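Local coordinates for protein putative fumarylpyruvate hydrolase (Burkholderia cenocepacia, PDB 4MAQ) that belongs to the fumarylacetoacetate hydrolase family, as a mixed beta-sheet protein whose own activity is not established, at residues Pro20-Pro32 with Ala144-Ala156. Sequence-based numbering, arbitrary orientation. Where two conformers were deposited one is given.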
ATOM      1  N   PRO B  20       9.775   7.694  -3.843  1.00 13.79           N
ATOM      2  CA  PRO B  20       9.442   7.185  -5.185  1.00 16.28           C
ATOM      3  C   PRO B  20       8.908   8.313  -6.078  1.00 13.57           C
ATOM      4  O   PRO B  20       8.103   9.167  -5.626  1.00 14.39           O
ATOM      5  CB  PRO B  20       8.351   6.129  -4.928  1.00 20.83           C
ATOM      6  CG  PRO B  20       8.073   6.139  -3.479  1.00 22.82           C
ATOM      7  CD  PRO B  20       9.059   7.004  -2.758  1.00 16.57           C
ATOM      8  N   SER B  21       9.345   8.308  -7.336  1.00 13.84           N
ATOM      9  CA  SER B  21       8.872   9.296  -8.306  1.00 14.04           C
ATOM     10  C   SER B  21       8.978   8.732  -9.712  1.00 12.74           C
ATOM     11  O   SER B  21       9.637   7.701  -9.935  1.00 17.21           O
ATOM     12  CB  SER B  21       9.651  10.607  -8.191  1.00 15.79           C
ATOM     13  OG  SER B  21      11.011  10.390  -8.523  1.00 16.03           O
ATOM     14  N   VAL B  22       8.303   9.383 -10.645  1.00 12.80           N
ATOM     15  CA  VAL B  22       8.233   8.946 -12.059  1.00 13.59           C
ATOM     16  C   VAL B  22       8.826  10.039 -12.911  1.00 12.72           C
ATOM     17  O   VAL B  22       8.630  11.220 -12.627  1.00 13.84           O
ATOM     18  CB  VAL B  22       6.763   8.686 -12.504  1.00 14.98           C
ATOM     19  CG1 VAL B  22       6.683   8.085 -13.922  1.00 13.79           C
ATOM     20  CG2 VAL B  22       6.069   7.773 -11.528  1.00 17.93           C
ATOM     21  N   GLU B  23       9.576   9.638 -13.929  1.00 12.29           N
ATOM     22  CA  GLU B  23      10.100  10.550 -14.932  1.00 13.48           C
ATOM     23  C   GLU B  23       8.948  11.301 -15.584  1.00 13.12           C
ATOM     24  O   GLU B  23       7.850  10.761 -15.760  1.00 12.91           O
ATOM     25  CB  GLU B  23      10.842   9.748 -16.015  1.00 13.02           C
ATOM     26  CG  GLU B  23      11.541  10.613 -17.064  1.00 15.53           C
ATOM     27  CD  GLU B  23      12.122   9.824 -18.232  1.00 19.19           C
ATOM     28  OE1 GLU B  23      12.056   8.577 -18.241  1.00 21.79           O
ATOM     29  OE2 GLU B  23      12.669  10.458 -19.155  1.00 25.88           O
ATOM     30  N   VAL B  24       9.211  12.543 -15.958  1.00 14.12           N
ATOM     31  CA  VAL B  24       8.270  13.339 -16.724  1.00 13.98           C
ATOM     32  C   VAL B  24       8.903  13.608 -18.088  1.00 12.76           C
ATOM     33  O   VAL B  24      10.078  13.999 -18.177  1.00 15.87           O
ATOM     34  CB  VAL B  24       7.933  14.646 -15.983  1.00 13.08           C
ATOM     35  CG1 VAL B  24       7.121  15.588 -16.856  1.00 14.04           C
ATOM     36  CG2 VAL B  24       7.196  14.310 -14.687  1.00 13.80           C
ATOM     37  N   ASP B  25       8.135  13.357 -19.143  1.00 13.79           N
ATOM     38  CA  ASP B  25       8.577  13.621 -20.508  1.00 17.33           C
ATOM     39  C   ASP B  25       8.949  15.100 -20.707  1.00 18.47           C
ATOM     40  O   ASP B  25       8.208  15.989 -20.281  1.00 20.46           O
ATOM     41  CB  ASP B  25       7.442  13.225 -21.459  1.00 18.16           C
ATOM     42  CG  ASP B  25       7.814  13.372 -22.926  1.00 20.20           C
ATOM     43  OD1 ASP B  25       8.853  12.828 -23.348  1.00 21.96           O
ATOM     44  OD2 ASP B  25       7.037  14.014 -23.655  1.00 23.83           O
ATOM     45  N   GLN B  26      10.073  15.338 -21.393  1.00 19.73           N
ATOM     46  CA  GLN B  26      10.553  16.693 -21.719  1.00 22.05           C
ATOM     47  C   GLN B  26      10.746  17.591 -20.468  1.00 20.77           C
ATOM     48  O   GLN B  26      10.530  18.815 -20.525  1.00 26.71           O
ATOM     49  CB  GLN B  26       9.622  17.397 -22.739  1.00 26.44           C
ATOM     50  CG  GLN B  26       9.317  16.654 -24.037  1.00 33.51           C
ATOM     51  CD  GLN B  26      10.535  16.022 -24.673  1.00 44.36           C
ATOM     52  OE1 GLN B  26      10.639  14.793 -24.758  1.00 49.48           O
ATOM     53  NE2 GLN B  26      11.464  16.856 -25.126  1.00 44.84           N
ATOM     54  N   SER B  27      11.141  16.983 -19.349  1.00 20.69           N
ATOM     55  CA  SER B  27      11.426  17.718 -18.112  1.00 19.67           C
ATOM     56  C   SER B  27      12.494  17.027 -17.288  1.00 18.12           C
ATOM     57  O   SER B  27      12.602  15.807 -17.314  1.00 21.11           O
ATOM     58  CB  SER B  27      10.170  17.864 -17.246  1.00 21.63           C
ATOM     59  OG  SER B  27      10.445  18.679 -16.114  1.00 22.08           O
ATOM     60  N   SER B  28      13.261  17.819 -16.536  1.00 18.21           N
ATOM     61  CA  SER B  28      14.140  17.280 -15.514  1.00 19.69           C
ATOM     62  C   SER B  28      13.437  17.109 -14.150  1.00 18.82           C
ATOM     63  O   SER B  28      13.988  16.472 -13.249  1.00 21.48           O
ATOM     64  CB  SER B  28      15.405  18.135 -15.374  1.00 24.18           C
ATOM     65  OG  SER B  28      15.087  19.468 -14.997  1.00 25.89           O
ATOM     66  N   ALA B  29      12.240  17.677 -13.991  1.00 17.91           N
ATOM     67  CA  ALA B  29      11.474  17.483 -12.770  1.00 16.07           C
ATOM     68  C   ALA B  29      10.737  16.151 -12.856  1.00 15.38           C
ATOM     69  O   ALA B  29      10.511  15.612 -13.951  1.00 16.15           O
ATOM     70  CB  ALA B  29      10.506  18.634 -12.537  1.00 20.14           C
ATOM     71  N   ARG B  30      10.365  15.623 -11.696  1.00 13.68           N
ATOM     72  CA  ARG B  30       9.729  14.313 -11.637  1.00 12.95           C
ATOM     73  C   ARG B  30       8.374  14.403 -10.947  1.00 12.48           C
ATOM     74  O   ARG B  30       8.005  15.447 -10.405  1.00 12.23           O
ATOM     75  CB  ARG B  30      10.639  13.311 -10.935  1.00 14.03           C
ATOM     76  CG  ARG B  30      11.922  13.061 -11.703  1.00 16.48           C
ATOM     77  CD  ARG B  30      12.853  12.115 -10.975  1.00 18.67           C
ATOM     78  NE  ARG B  30      12.354  10.741 -10.887  1.00 20.42           N
ATOM     79  CZ  ARG B  30      12.514   9.818 -11.833  1.00 17.61           C
ATOM     80  NH1 ARG B  30      13.120  10.128 -12.993  1.00 20.53           N
ATOM     81  NH2 ARG B  30      12.066   8.581 -11.620  1.00 21.66           N
ATOM     82  N   PHE B  31       7.632  13.301 -10.976  1.00 11.49           N
ATOM     83  CA  PHE B  31       6.321  13.246 -10.358  1.00 10.35           C
ATOM     84  C   PHE B  31       6.407  12.361  -9.102  1.00  9.85           C
ATOM     85  O   PHE B  31       6.628  11.164  -9.213  1.00 10.57           O
ATOM     86  CB  PHE B  31       5.300  12.671 -11.353  1.00 10.59           C
ATOM     87  CG  PHE B  31       3.894  12.644 -10.819  1.00  8.48           C
ATOM     88  CD1 PHE B  31       3.419  11.544 -10.094  1.00  8.87           C
ATOM     89  CD2 PHE B  31       3.044  13.736 -11.037  1.00  9.22           C
ATOM     90  CE1 PHE B  31       2.126  11.529  -9.585  1.00 10.03           C
ATOM     91  CE2 PHE B  31       1.751  13.729 -10.530  1.00 10.88           C
ATOM     92  CZ  PHE B  31       1.291  12.626  -9.816  1.00 10.41           C
ATOM     93  N   PRO B  32       6.246  12.960  -7.906  1.00  9.93           N
ATOM     94  CA  PRO B  32       6.368  12.205  -6.655  1.00  9.70           C
ATOM     95  C   PRO B  32       5.101  11.377  -6.411  1.00  8.92           C
ATOM     96  O   PRO B  32       3.997  11.918  -6.470  1.00 11.49           O
ATOM     97  CB  PRO B  32       6.538  13.323  -5.601  1.00 11.87           C
ATOM     98  CG  PRO B  32       5.726  14.453  -6.145  1.00 12.46           C
ATOM     99  CD  PRO B  32       5.843  14.365  -7.663  1.00 12.05           C
ATOM    100  N   ALA B 144       8.586  -3.988  -7.905  1.00  7.95           N
ATOM    101  CA  ALA B 144       8.582  -3.739  -9.359  1.00  8.50           C
ATOM    102  C   ALA B 144       7.310  -4.293 -10.005  1.00  7.80           C
ATOM    103  O   ALA B 144       7.322  -4.701 -11.179  1.00  9.95           O
ATOM    104  CB  ALA B 144       9.844  -4.291 -10.053  1.00 10.16           C
ATOM    105  N   SER B 145       6.195  -4.222  -9.278  1.00  8.04           N
ATOM    106  CA  SER B 145       4.923  -4.725  -9.788  1.00  7.68           C
ATOM    107  C   SER B 145       4.131  -3.706 -10.607  1.00  7.94           C
ATOM    108  O   SER B 145       3.073  -4.036 -11.122  1.00  7.96           O
ATOM    109  CB  SER B 145       4.075  -5.248  -8.624  1.00  8.39           C
ATOM    110  OG  SER B 145       3.768  -4.205  -7.697  1.00  7.88           O
ATOM    111  N   GLY B 146       4.646  -2.483 -10.737  1.00  8.01           N
ATOM    112  CA  GLY B 146       3.956  -1.470 -11.540  1.00  8.68           C
ATOM    113  C   GLY B 146       4.895  -0.639 -12.398  1.00  8.16           C
ATOM    114  O   GLY B 146       5.058   0.571 -12.163  1.00  9.41           O
ATOM    115  N   PRO B 147       5.498  -1.282 -13.427  1.00  7.47           N
ATOM    116  CA  PRO B 147       6.278  -0.462 -14.347  1.00  8.38           C
ATOM    117  C   PRO B 147       5.400   0.595 -15.039  1.00  8.00           C
ATOM    118  O   PRO B 147       4.291   0.283 -15.477  1.00  8.83           O
ATOM    119  CB  PRO B 147       6.822  -1.467 -15.394  1.00  9.72           C
ATOM    120  CG  PRO B 147       6.458  -2.812 -14.913  1.00 12.34           C
ATOM    121  CD  PRO B 147       5.503  -2.716 -13.781  1.00  8.77           C
ATOM    122  N   VAL B 148       5.891   1.833 -15.118  1.00  7.94           N
ATOM    123  CA  VAL B 148       5.163   2.950 -15.733  0.50  7.64           C
ATOM    124  C   VAL B 148       6.142   3.727 -16.625  1.00  8.18           C
ATOM    125  O   VAL B 148       7.322   3.897 -16.267  1.00 10.45           O
ATOM    126  CB  VAL B 148       4.523   3.888 -14.654  0.50  7.52           C
ATOM    127  CG1 VAL B 148       3.761   5.059 -15.278  0.50  5.90           C
ATOM    128  CG2 VAL B 148       3.585   3.123 -13.719  0.50  8.89           C
ATOM    129  N   THR B 149       5.641   4.246 -17.747  1.00  8.46           N
ATOM    130  CA  THR B 149       6.428   5.128 -18.602  1.00  8.15           C
ATOM    131  C   THR B 149       6.639   6.485 -17.960  1.00  7.80           C
ATOM    132  O   THR B 149       5.957   6.858 -16.990  1.00  8.87           O
ATOM    133  CB  THR B 149       5.743   5.352 -19.954  1.00  7.80           C
ATOM    134  OG1 THR B 149       4.481   6.018 -19.758  1.00  7.97           O
ATOM    135  CG2 THR B 149       5.561   4.021 -20.695  1.00  9.41           C
ATOM    136  N   ALA B 150       7.534   7.280 -18.545  1.00  8.74           N
ATOM    137  CA  ALA B 150       7.522   8.688 -18.251  1.00  9.30           C
ATOM    138  C   ALA B 150       6.102   9.255 -18.456  1.00  9.31           C
ATOM    139  O   ALA B 150       5.337   8.812 -19.353  1.00 11.98           O
ATOM    140  CB  ALA B 150       8.546   9.396 -19.134  1.00 11.09           C
ATOM    141  N   LEU B 151       5.745  10.195 -17.592  1.00  9.63           N
ATOM    142  CA  LEU B 151       4.449  10.846 -17.663  1.00 10.46           C
ATOM    143  C   LEU B 151       4.475  12.070 -18.558  1.00 10.40           C
ATOM    144  O   LEU B 151       5.492  12.770 -18.652  1.00 12.59           O
ATOM    145  CB  LEU B 151       3.997  11.269 -16.267  1.00 10.57           C
ATOM    146  CG  LEU B 151       4.000  10.179 -15.188  1.00  9.96           C
ATOM    147  CD1 LEU B 151       3.483  10.784 -13.896  1.00 13.72           C
ATOM    148  CD2 LEU B 151       3.190   8.936 -15.546  1.00 11.91           C
ATOM    149  N   ARG B 152       3.329  12.334 -19.187  1.00 10.35           N
ATOM    150  CA  ARG B 152       3.115  13.586 -19.917  1.00 10.47           C
ATOM    151  C   ARG B 152       2.042  14.415 -19.235  1.00  9.58           C
ATOM    152  O   ARG B 152       1.013  13.883 -18.798  1.00 10.60           O
ATOM    153  CB  ARG B 152       2.718  13.315 -21.361  1.00 13.01           C
ATOM    154  CG  ARG B 152       3.795  12.603 -22.165  1.00 15.77           C
ATOM    155  CD  ARG B 152       3.351  12.457 -23.601  1.00 18.91           C
ATOM    156  NE  ARG B 152       3.561  13.724 -24.258  1.00 25.78           N
ATOM    157  CZ  ARG B 152       3.056  14.058 -25.436  1.00 21.65           C
ATOM    158  NH1 ARG B 152       3.327  15.264 -25.957  1.00 22.90           N
ATOM    159  NH2 ARG B 152       2.288  13.189 -26.095  1.00 32.74           N
ATOM    160  N   ALA B 153       2.252  15.726 -19.162  1.00  9.92           N
ATOM    161  CA  ALA B 153       1.250  16.632 -18.594  1.00  9.67           C
ATOM    162  C   ALA B 153      -0.012  16.609 -19.439  1.00  9.41           C
ATOM    163  O   ALA B 153       0.051  16.530 -20.673  1.00 10.52           O
ATOM    164  CB  ALA B 153       1.797  18.048 -18.527  1.00 11.01           C
ATOM    165  N   ALA B 154      -1.166  16.700 -18.787  1.00 10.25           N
ATOM    166  CA  ALA B 154      -2.450  16.744 -19.504  1.00 10.08           C
ATOM    167  C   ALA B 154      -2.570  17.958 -20.441  1.00 10.96           C
ATOM    168  O   ALA B 154      -3.324  17.916 -21.415  1.00 12.01           O
ATOM    169  CB  ALA B 154      -3.613  16.705 -18.523  1.00 10.69           C
ATOM    170  N   THR B 155      -1.834  19.028 -20.160  1.00 10.76           N
ATOM    171  CA  THR B 155      -1.810  20.180 -21.060  1.00 11.86           C
ATOM    172  C   THR B 155      -1.172  19.813 -22.405  1.00 10.84           C
ATOM    173  O   THR B 155      -1.453  20.444 -23.419  1.00 13.31           O
ATOM    174  CB  THR B 155      -1.041  21.355 -20.442  1.00 14.54           C
ATOM    175  OG1 THR B 155       0.252  20.909 -20.054  1.00 15.86           O
ATOM    176  CG2 THR B 155      -1.747  21.882 -19.218  1.00 16.35           C
ATOM    177  N   ALA B 156      -0.327  18.780 -22.413  1.00 11.39           N
ATOM    178  CA  ALA B 156       0.300  18.286 -23.652  1.00 11.15           C
ATOM    179  C   ALA B 156      -0.526  17.228 -24.374  1.00 11.46           C
ATOM    180  O   ALA B 156      -0.426  17.115 -25.592  1.00 12.44           O
ATOM    181  CB  ALA B 156       1.682  17.720 -23.354  1.00 11.38           C
TER
HETATM  182  O   HOH W   1       5.122  15.850 -23.207  1.00 24.09           O
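Leu151 exchanges two backbone hydrogen bonds with the residues flanking Val24: Leu151 N donates to Glu23 O (2.8 Å, 167° at the hydrogen) and Asp25 N donates to Leu151 O (2.8 Å, 164°). Both are nearly straight and define a single parallel beta bridge, Val24 with Leu151. The Leu151 side chain supplies much of the apolar contact. Its CG lies 3.6 Å from Val22 CG1, the side chains crossing at about a right angle, while its CD1 approaches Phe31 CG obliquely at 3.6 Å. Val22 CG1, anti to the backbone N (chi1 -174°), also reaches Thr149 O (3.4 Å). Ala150 CB rests against the extended chain of Glu23, 3.7 Å from its CD. Further along, Asp25 and Arg152 run side by side in a long salt bridge (OD2 to NE, 3.5 Å), carboxylate and guanidinium planes perpendicular; a water in the guanidinium plane accepts from NE and donates to OD2, so the pair is as much water-bridged as direct. The Val24-Leu151 bridge joins a beta-hairpin, strands 21-23 and 30-32, to the interrupted strand 146-153 of a mixed sheet. Within the hairpin, Val22 and Phe31 exchange backbone hydrogen bonds, and Arg30 grips Ser21 side-on, NE to OG (2.7 Å) in the guanidinium plane and NH2 to O from above the carbonyl plane. Trp112 of strand 111-122 packs on Val24 and Leu151, Ile14 of the second subunit on Phe31.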